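Local coordinates for protein methyltransferase (Pyrococcus horikoshii, PDB 1IXK) that probably transfers a methyl group from S-adenosyl-L-methionine to cytidine carbon 5 in tRNA, as a member of the RsmB/NOP family of RNA methyltransferases, at residues 154-159 with 171-176; 121-126 with 186-191. All coordinates share one frame; numbering follows the deposited sequence.

Both contacts belong to the same mixed sheet of the methyltransferase domain, in its parallel part. Contact 1 lays helix 153-166 on the edge of that sheet through strand 171-174, while contact 2 pairs strand 121-124 with strand 188-194 deeper inside. Strand 145-149 lies between 121-124 and 171-174 and joins the two contacts, whose centres are 16 Å apart and whose nearest atoms are about 7 Å apart. The predicted S-adenosyl-L-methionine site borders both: the side chain of Leu156 in contact 1 comes within about 4 Å of that of Asp150, and contact 2 contains Ala126, a member of the site, and brings the side chain of Met125 to about 6 Å from that of Asp194.

Contact 1. Residues 154-159 with 171-176; sequences NRLRET and VILFHS
Leu156 and Leu173 form the apolar centre of this contact, their side chains sliding past each other in opposite directions. The closest methyls are Leu156 CD2 and Leu173 CD1, 3.7 Å apart, and Leu156 CD2 also lies 3.9 Å from Leu173 CB, so one branch of the helix leucine rests alongside the strand leucine. With CG turned away from its own backbone nitrogen (chi1 -170°), Leu156 sends its other branch further along the strand. Thr159, one turn later on the helix, adds a looser touch: its CG2 methyl is 4.3 Å from Leu173 CD1, leaving the strand leucine between two helix residues.

At the end of the strand the other methyl of Leu156 turns to the backbone. Leu156 CD1 lies 3.6 Å from Phe174 O, and it also approaches the backbone nitrogen and CB of His175. Here the chain bends in an inverse gamma turn centred on His175, and the leucine methyl packs against the backbone leading into it.

No hydrogen bond joins the two segments; the polar groups look elsewhere. His175 NE2 bonds to Val151 O, and Thr159 OG1 to Pro129 O, which ties the helix to the loop that carries the predicted cofactor-binding residues. Arg155 reaches Asp150 in a salt bridge.

The axes of the helix and strand segments run 9.8 Å apart at an angle of 167°, nearly antiparallel. This is the helix-on-strand packing of a beta-alpha-beta crossover, in which strand 145-149, helix 153-166 and strand 171-174 follow one another and the helix packs on the sheet, as in the Rossmann-like fold of class I methyltransferases.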
ATOM      1  N   ASN A 154       5.006   6.904  20.941  1.00 21.72           N
ATOM      2  CA  ASN A 154       5.724   8.051  20.400  1.00 25.64           C
ATOM      3  C   ASN A 154       5.318   8.305  18.957  1.00 24.45           C
ATOM      4  O   ASN A 154       5.099   9.445  18.554  1.00 26.20           O
ATOM      5  CB  ASN A 154       7.236   7.825  20.471  1.00 28.38           C
ATOM      6  CG  ASN A 154       7.736   7.685  21.893  1.00 31.68           C
ATOM      7  OD1 ASN A 154       7.444   8.519  22.750  1.00 32.69           O
ATOM      8  ND2 ASN A 154       8.500   6.629  22.150  1.00 34.13           N
ATOM      9  N   ARG A 155       5.221   7.233  18.184  1.00 23.54           N
ATOM     10  CA  ARG A 155       4.837   7.336  16.786  1.00 23.46           C
ATOM     11  C   ARG A 155       3.383   7.785  16.693  1.00 22.53           C
ATOM     12  O   ARG A 155       3.026   8.604  15.842  1.00 20.67           O
ATOM     13  CB  ARG A 155       5.020   5.980  16.104  1.00 24.73           C
ATOM     14  CG  ARG A 155       4.865   6.000  14.595  1.00 26.82           C
ATOM     15  CD  ARG A 155       5.451   4.730  13.995  1.00 26.68           C
ATOM     16  NE  ARG A 155       4.845   3.530  14.567  1.00 28.93           N
ATOM     17  CZ  ARG A 155       5.301   2.300  14.368  1.00 28.25           C
ATOM     18  NH1 ARG A 155       6.370   2.106  13.609  1.00 30.52           N
ATOM     19  NH2 ARG A 155       4.689   1.262  14.924  1.00 28.38           N
ATOM     20  N   LEU A 156       2.549   7.254  17.581  1.00 20.68           N
ATOM     21  CA  LEU A 156       1.135   7.607  17.601  1.00 21.30           C
ATOM     22  C   LEU A 156       0.998   9.100  17.887  1.00 22.35           C
ATOM     23  O   LEU A 156       0.158   9.779  17.297  1.00 20.84           O
ATOM     24  CB  LEU A 156       0.399   6.781  18.664  1.00 22.14           C
ATOM     25  CG  LEU A 156      -1.131   6.835  18.667  1.00 24.56           C
ATOM     26  CD1 LEU A 156      -1.683   5.678  19.499  1.00 26.01           C
ATOM     27  CD2 LEU A 156      -1.605   8.179  19.220  1.00 24.07           C
ATOM     28  N   ARG A 157       1.828   9.611  18.791  1.00 22.49           N
ATOM     29  CA  ARG A 157       1.801  11.030  19.126  1.00 25.00           C
ATOM     30  C   ARG A 157       2.183  11.868  17.914  1.00 25.09           C
ATOM     31  O   ARG A 157       1.591  12.916  17.658  1.00 26.40           O
ATOM     32  CB  ARG A 157       2.767  11.323  20.274  1.00 26.14           C
ATOM     33  CG  ARG A 157       2.269  10.860  21.621  1.00 29.92           C
ATOM     34  CD  ARG A 157       3.391  10.855  22.642  1.00 32.68           C
ATOM     35  NE  ARG A 157       2.905  10.520  23.976  1.00 34.11           N
ATOM     36  CZ  ARG A 157       3.662   9.983  24.926  1.00 35.65           C
ATOM     37  NH1 ARG A 157       4.939   9.718  24.679  1.00 37.26           N
ATOM     38  NH2 ARG A 157       3.147   9.715  26.121  1.00 34.60           N
ATOM     39  N   GLU A 158       3.183  11.399  17.177  1.00 26.83           N
ATOM     40  CA  GLU A 158       3.661  12.083  15.984  1.00 28.88           C
ATOM     41  C   GLU A 158       2.547  12.133  14.945  1.00 28.45           C
ATOM     42  O   GLU A 158       2.295  13.174  14.336  1.00 27.30           O
ATOM     43  CB  GLU A 158       4.871  11.338  15.413  1.00 34.05           C
ATOM     44  CG  GLU A 158       5.258  11.723  13.993  1.00 40.51           C
ATOM     45  CD  GLU A 158       6.372  10.848  13.435  1.00 45.40           C
ATOM     46  OE1 GLU A 158       6.219   9.607  13.440  1.00 47.71           O
ATOM     47  OE2 GLU A 158       7.401  11.399  12.988  1.00 48.26           O
ATOM     48  N   THR A 159       1.884  10.997  14.753  1.00 26.08           N
ATOM     49  CA  THR A 159       0.799  10.902  13.788  1.00 23.95           C
ATOM     50  C   THR A 159      -0.341  11.849  14.133  1.00 22.58           C
ATOM     51  O   THR A 159      -0.911  12.488  13.250  1.00 20.22           O
ATOM     52  CB  THR A 159       0.262   9.465  13.710  1.00 23.84           C
ATOM     53  OG1 THR A 159       1.301   8.605  13.232  1.00 25.08           O
ATOM     54  CG2 THR A 159      -0.925   9.381  12.754  1.00 25.46           C
ATOM     55  N   VAL A 171     -10.480  10.675  12.710  1.00 13.33           N
ATOM     56  CA  VAL A 171      -9.664   9.506  13.039  1.00 14.15           C
ATOM     57  C   VAL A 171      -9.574   9.299  14.543  1.00 15.78           C
ATOM     58  O   VAL A 171      -9.471  10.260  15.308  1.00 15.05           O
ATOM     59  CB  VAL A 171      -8.223   9.638  12.480  1.00 14.20           C
ATOM     60  CG1 VAL A 171      -7.389   8.407  12.863  1.00 15.59           C
ATOM     61  CG2 VAL A 171      -8.257   9.792  10.967  1.00 14.50           C
ATOM     62  N   ILE A 172      -9.640   8.039  14.962  1.00 15.38           N
ATOM     63  CA  ILE A 172      -9.518   7.678  16.370  1.00 15.86           C
ATOM     64  C   ILE A 172      -8.295   6.767  16.449  1.00 14.79           C
ATOM     65  O   ILE A 172      -8.238   5.742  15.767  1.00 14.55           O
ATOM     66  CB  ILE A 172     -10.758   6.908  16.882  1.00 18.82           C
ATOM     67  CG1 ILE A 172     -12.002   7.800  16.798  1.00 21.32           C
ATOM     68  CG2 ILE A 172     -10.533   6.467  18.330  1.00 21.43           C
ATOM     69  CD1 ILE A 172     -13.271   7.142  17.314  1.00 23.04           C
ATOM     70  N   LEU A 173      -7.317   7.148  17.265  1.00 13.05           N
ATOM     71  CA  LEU A 173      -6.091   6.371  17.402  1.00 14.08           C
ATOM     72  C   LEU A 173      -6.025   5.606  18.707  1.00 13.63           C
ATOM     73  O   LEU A 173      -6.153   6.190  19.778  1.00 15.31           O
ATOM     74  CB  LEU A 173      -4.869   7.290  17.313  1.00 16.17           C
ATOM     75  CG  LEU A 173      -4.636   8.061  16.016  1.00 20.29           C
ATOM     76  CD1 LEU A 173      -3.507   9.073  16.225  1.00 21.43           C
ATOM     77  CD2 LEU A 173      -4.304   7.097  14.899  1.00 17.34           C
ATOM     78  N   PHE A 174      -5.811   4.297  18.617  1.00 12.35           N
ATOM     79  CA  PHE A 174      -5.708   3.463  19.808  1.00 13.40           C
ATOM     80  C   PHE A 174      -4.283   2.963  19.996  1.00 11.37           C
ATOM     81  O   PHE A 174      -3.604   2.618  19.030  1.00  9.54           O
ATOM     82  CB  PHE A 174      -6.645   2.258  19.708  1.00 15.65           C
ATOM     83  CG  PHE A 174      -8.099   2.614  19.712  1.00 17.83           C
ATOM     84  CD1 PHE A 174      -8.577   3.646  20.515  1.00 16.12           C
ATOM     85  CD2 PHE A 174      -9.003   1.889  18.943  1.00 23.06           C
ATOM     86  CE1 PHE A 174      -9.931   3.950  20.556  1.00 18.32           C
ATOM     87  CE2 PHE A 174     -10.363   2.186  18.976  1.00 24.91           C
ATOM     88  CZ  PHE A 174     -10.827   3.219  19.786  1.00 23.44           C
ATOM     89  N   HIS A 175      -3.837   2.917  21.246  1.00 11.97           N
ATOM     90  CA  HIS A 175      -2.497   2.440  21.555  1.00 14.63           C
ATOM     91  C   HIS A 175      -2.613   0.943  21.789  1.00 15.94           C
ATOM     92  O   HIS A 175      -2.683   0.486  22.932  1.00 16.01           O
ATOM     93  CB  HIS A 175      -1.962   3.111  22.821  1.00 16.65           C
ATOM     94  CG  HIS A 175      -0.552   2.732  23.145  1.00 18.25           C
ATOM     95  ND1 HIS A 175      -0.044   2.775  24.424  1.00 19.65           N
ATOM     96  CD2 HIS A 175       0.459   2.309  22.351  1.00 19.20           C
ATOM     97  CE1 HIS A 175       1.221   2.392  24.406  1.00 20.09           C
ATOM     98  NE2 HIS A 175       1.551   2.103  23.160  1.00 20.03           N
ATOM     99  N   SER A 176      -2.647   0.190  20.698  1.00 14.53           N
ATOM    100  CA  SER A 176      -2.786  -1.257  20.753  1.00 14.51           C
ATOM    101  C   SER A 176      -2.506  -1.800  19.355  1.00 15.67           C
ATOM    102  O   SER A 176      -2.313  -1.031  18.415  1.00 15.17           O
ATOM    103  CB  SER A 176      -4.218  -1.613  21.181  1.00 17.03           C
ATOM    104  OG  SER A 176      -4.473  -3.008  21.116  1.00 17.51           O
TER

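Contact 2. Residues 121-126 with 186-191; sequences IVADMA and VEFDKI
The methyl of Ala123 settles on the ring of Phe188: CB sits over one face, 3.8 Å from the centroid, in a CH-pi contact. Val186 CG1 lies against the opposite face, offset toward the rim, so the ring is sandwiched. Ile121 CG2 lodges in the angle between the ring and Val186, meeting Phe188 CD1 at 3.7 Å and Val186 CG1 at 3.8 Å. Further along, Ile191 CG2 lies 3.8 Å from SE of selenomethionine Met125, carried there by an extended chain (chi2 -179°). On the other face of the sheet, Val122 CG2 packs on Lys190 CB.

These are neighbouring parallel strands of the Rossmann-like sheet, 121-124 leading into the predicted cofactor loop at Ala126. Ala123 N bonds to Lys190 O at 3.1 Å. Where the chain turns at Asp189, Asp189 N donates to Ile121 O at 2.8 Å; Lys190 N does so weakly. Asp189 OD2 takes Ile121 N at 2.8 Å on its anti side, nearly straight at 173°, while OD1 forms a salt bridge with Lys237 NZ. Replacing this carboxylate with an alanine is likely to leave Ile121 N without its acceptor and Lys237 without its salt-bridge partner. Shared by both, the Asp189 carboxylate probably stays charged.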
ATOM      1  N   ILE A 121     -17.934   3.564   8.477  1.00 12.98           N
ATOM      2  CA  ILE A 121     -17.141   3.137   9.627  1.00 14.52           C
ATOM      3  C   ILE A 121     -15.974   2.361   9.032  1.00 13.59           C
ATOM      4  O   ILE A 121     -16.150   1.266   8.495  1.00 12.86           O
ATOM      5  CB  ILE A 121     -17.960   2.226  10.550  1.00 15.77           C
ATOM      6  CG1 ILE A 121     -19.252   2.942  10.951  1.00 17.08           C
ATOM      7  CG2 ILE A 121     -17.146   1.855  11.786  1.00 16.23           C
ATOM      8  CD1 ILE A 121     -19.029   4.323  11.557  1.00 21.65           C
ATOM      9  N   VAL A 122     -14.783   2.934   9.147  1.00 11.46           N
ATOM     10  CA  VAL A 122     -13.582   2.362   8.548  1.00 11.57           C
ATOM     11  C   VAL A 122     -12.460   2.087   9.539  1.00 10.23           C
ATOM     12  O   VAL A 122     -12.374   2.733  10.576  1.00  8.00           O
ATOM     13  CB  VAL A 122     -13.049   3.338   7.464  1.00 10.96           C
ATOM     14  CG1 VAL A 122     -11.821   2.773   6.781  1.00 13.43           C
ATOM     15  CG2 VAL A 122     -14.152   3.623   6.440  1.00 14.00           C
ATOM     16  N   ALA A 123     -11.617   1.112   9.211  1.00 11.36           N
ATOM     17  CA  ALA A 123     -10.472   0.780  10.047  1.00 12.23           C
ATOM     18  C   ALA A 123      -9.204   0.664   9.209  1.00 11.73           C
ATOM     19  O   ALA A 123      -9.225   0.122   8.106  1.00 11.49           O
ATOM     20  CB  ALA A 123     -10.716  -0.533  10.798  1.00 13.88           C
ATOM     21  N   ASP A 124      -8.104   1.208   9.724  1.00 11.89           N
ATOM     22  CA  ASP A 124      -6.808   1.090   9.060  1.00 13.08           C
ATOM     23  C   ASP A 124      -6.070   0.124   9.982  1.00 14.02           C
ATOM     24  O   ASP A 124      -5.801   0.452  11.131  1.00 13.60           O
ATOM     25  CB  ASP A 124      -6.072   2.430   9.020  1.00 14.62           C
ATOM     26  CG  ASP A 124      -4.796   2.366   8.198  1.00 16.38           C
ATOM     27  OD1 ASP A 124      -4.272   1.242   8.005  1.00 17.20           O
ATOM     28  OD2 ASP A 124      -4.311   3.431   7.750  1.00 15.27           O
HETATM   29  N   MSE A 125      -5.769  -1.075   9.497  1.00 14.63           N
HETATM   30  CA  MSE A 125      -5.098  -2.064  10.328  1.00 17.21           C
HETATM   31  C   MSE A 125      -3.578  -2.008  10.261  1.00 17.23           C
HETATM   32  O   MSE A 125      -2.899  -2.938  10.693  1.00 18.71           O
HETATM   33  CB  MSE A 125      -5.590  -3.470   9.963  1.00 15.87           C
HETATM   34  CG  MSE A 125      -7.011  -3.776  10.453  1.00 17.42           C
HETATM   35 SE   MSE A 125      -7.510  -5.450  10.011  1.00  8.00          SE
HETATM   36  CE  MSE A 125      -6.611  -6.413  11.294  1.00 19.38           C
ATOM     37  N   ALA A 126      -3.046  -0.911   9.735  1.00 17.33           N
ATOM     38  CA  ALA A 126      -1.598  -0.746   9.613  1.00 20.95           C
ATOM     39  C   ALA A 126      -0.899  -0.800  10.964  1.00 21.40           C
ATOM     40  O   ALA A 126      -1.477  -0.442  11.992  1.00 19.07           O
ATOM     41  CB  ALA A 126      -1.278   0.577   8.928  1.00 20.16           C
ATOM     42  N   VAL A 186     -17.203  -3.565  17.044  1.00 25.65           N
ATOM     43  CA  VAL A 186     -17.686  -2.658  16.012  1.00 23.70           C
ATOM     44  C   VAL A 186     -17.709  -3.386  14.667  1.00 21.25           C
ATOM     45  O   VAL A 186     -16.812  -4.168  14.364  1.00 19.47           O
ATOM     46  CB  VAL A 186     -16.773  -1.417  15.890  1.00 23.11           C
ATOM     47  CG1 VAL A 186     -17.174  -0.587  14.682  1.00 24.10           C
ATOM     48  CG2 VAL A 186     -16.868  -0.577  17.154  1.00 26.22           C
ATOM     49  N   GLU A 187     -18.748  -3.136  13.876  1.00 21.66           N
ATOM     50  CA  GLU A 187     -18.882  -3.744  12.551  1.00 22.64           C
ATOM     51  C   GLU A 187     -18.426  -2.685  11.551  1.00 19.00           C
ATOM     52  O   GLU A 187     -18.925  -1.565  11.565  1.00 18.61           O
ATOM     53  CB  GLU A 187     -20.340  -4.125  12.281  1.00 26.14           C
ATOM     54  CG  GLU A 187     -21.324  -2.970  12.454  1.00 34.29           C
ATOM     55  CD  GLU A 187     -21.374  -2.446  13.880  1.00 37.94           C
ATOM     56  OE1 GLU A 187     -21.791  -3.208  14.780  1.00 41.71           O
ATOM     57  OE2 GLU A 187     -20.993  -1.277  14.105  1.00 40.78           O
ATOM     58  N   PHE A 188     -17.491  -3.045  10.679  1.00 16.20           N
ATOM     59  CA  PHE A 188     -16.940  -2.095   9.717  1.00 14.77           C
ATOM     60  C   PHE A 188     -17.468  -2.171   8.295  1.00 13.19           C
ATOM     61  O   PHE A 188     -17.781  -3.247   7.798  1.00 14.28           O
ATOM     62  CB  PHE A 188     -15.414  -2.244   9.679  1.00 14.80           C
ATOM     63  CG  PHE A 188     -14.739  -1.827  10.951  1.00 13.42           C
ATOM     64  CD1 PHE A 188     -14.331  -0.508  11.138  1.00 13.95           C
ATOM     65  CD2 PHE A 188     -14.537  -2.743  11.976  1.00 15.65           C
ATOM     66  CE1 PHE A 188     -13.738  -0.106  12.332  1.00 13.92           C
ATOM     67  CE2 PHE A 188     -13.943  -2.351  13.178  1.00 14.71           C
ATOM     68  CZ  PHE A 188     -13.541  -1.028  13.353  1.00 16.41           C
ATOM     69  N   ASP A 189     -17.546  -1.011   7.647  1.00 11.79           N
ATOM     70  CA  ASP A 189     -17.977  -0.927   6.255  1.00 10.76           C
ATOM     71  C   ASP A 189     -16.770  -1.198   5.364  1.00 10.86           C
ATOM     72  O   ASP A 189     -16.882  -1.861   4.333  1.00 10.99           O
ATOM     73  CB  ASP A 189     -18.488   0.482   5.907  1.00 10.47           C
ATOM     74  CG  ASP A 189     -19.781   0.835   6.608  1.00 13.39           C
ATOM     75  OD1 ASP A 189     -20.750   0.057   6.491  1.00 13.87           O
ATOM     76  OD2 ASP A 189     -19.829   1.900   7.261  1.00 12.96           O
ATOM     77  N   LYS A 190     -15.619  -0.659   5.764  1.00 10.54           N
ATOM     78  CA  LYS A 190     -14.382  -0.785   4.988  1.00 10.86           C
ATOM     79  C   LYS A 190     -13.170  -1.032   5.880  1.00 11.30           C
ATOM     80  O   LYS A 190     -13.082  -0.490   6.985  1.00 10.15           O
ATOM     81  CB  LYS A 190     -14.119   0.506   4.207  1.00 11.69           C
ATOM     82  CG  LYS A 190     -15.209   0.947   3.249  1.00 15.46           C
ATOM     83  CD  LYS A 190     -15.242   0.089   2.016  1.00 15.98           C
ATOM     84  CE  LYS A 190     -15.737   0.881   0.813  1.00 19.33           C
ATOM     85  NZ  LYS A 190     -17.035   1.551   1.051  1.00 20.63           N
ATOM     86  N   ILE A 191     -12.235  -1.840   5.388  1.00  8.38           N
ATOM     87  CA  ILE A 191     -11.012  -2.129   6.129  1.00  9.49           C
ATOM     88  C   ILE A 191      -9.789  -2.028   5.228  1.00  8.45           C
ATOM     89  O   ILE A 191      -9.773  -2.568   4.125  1.00  8.00           O
ATOM     90  CB  ILE A 191     -11.049  -3.542   6.750  1.00 10.94           C
ATOM     91  CG1 ILE A 191     -12.169  -3.604   7.790  1.00 12.97           C
ATOM     92  CG2 ILE A 191      -9.687  -3.879   7.383  1.00 11.80           C
ATOM     93  CD1 ILE A 191     -12.270  -4.910   8.511  1.00 18.73           C
TER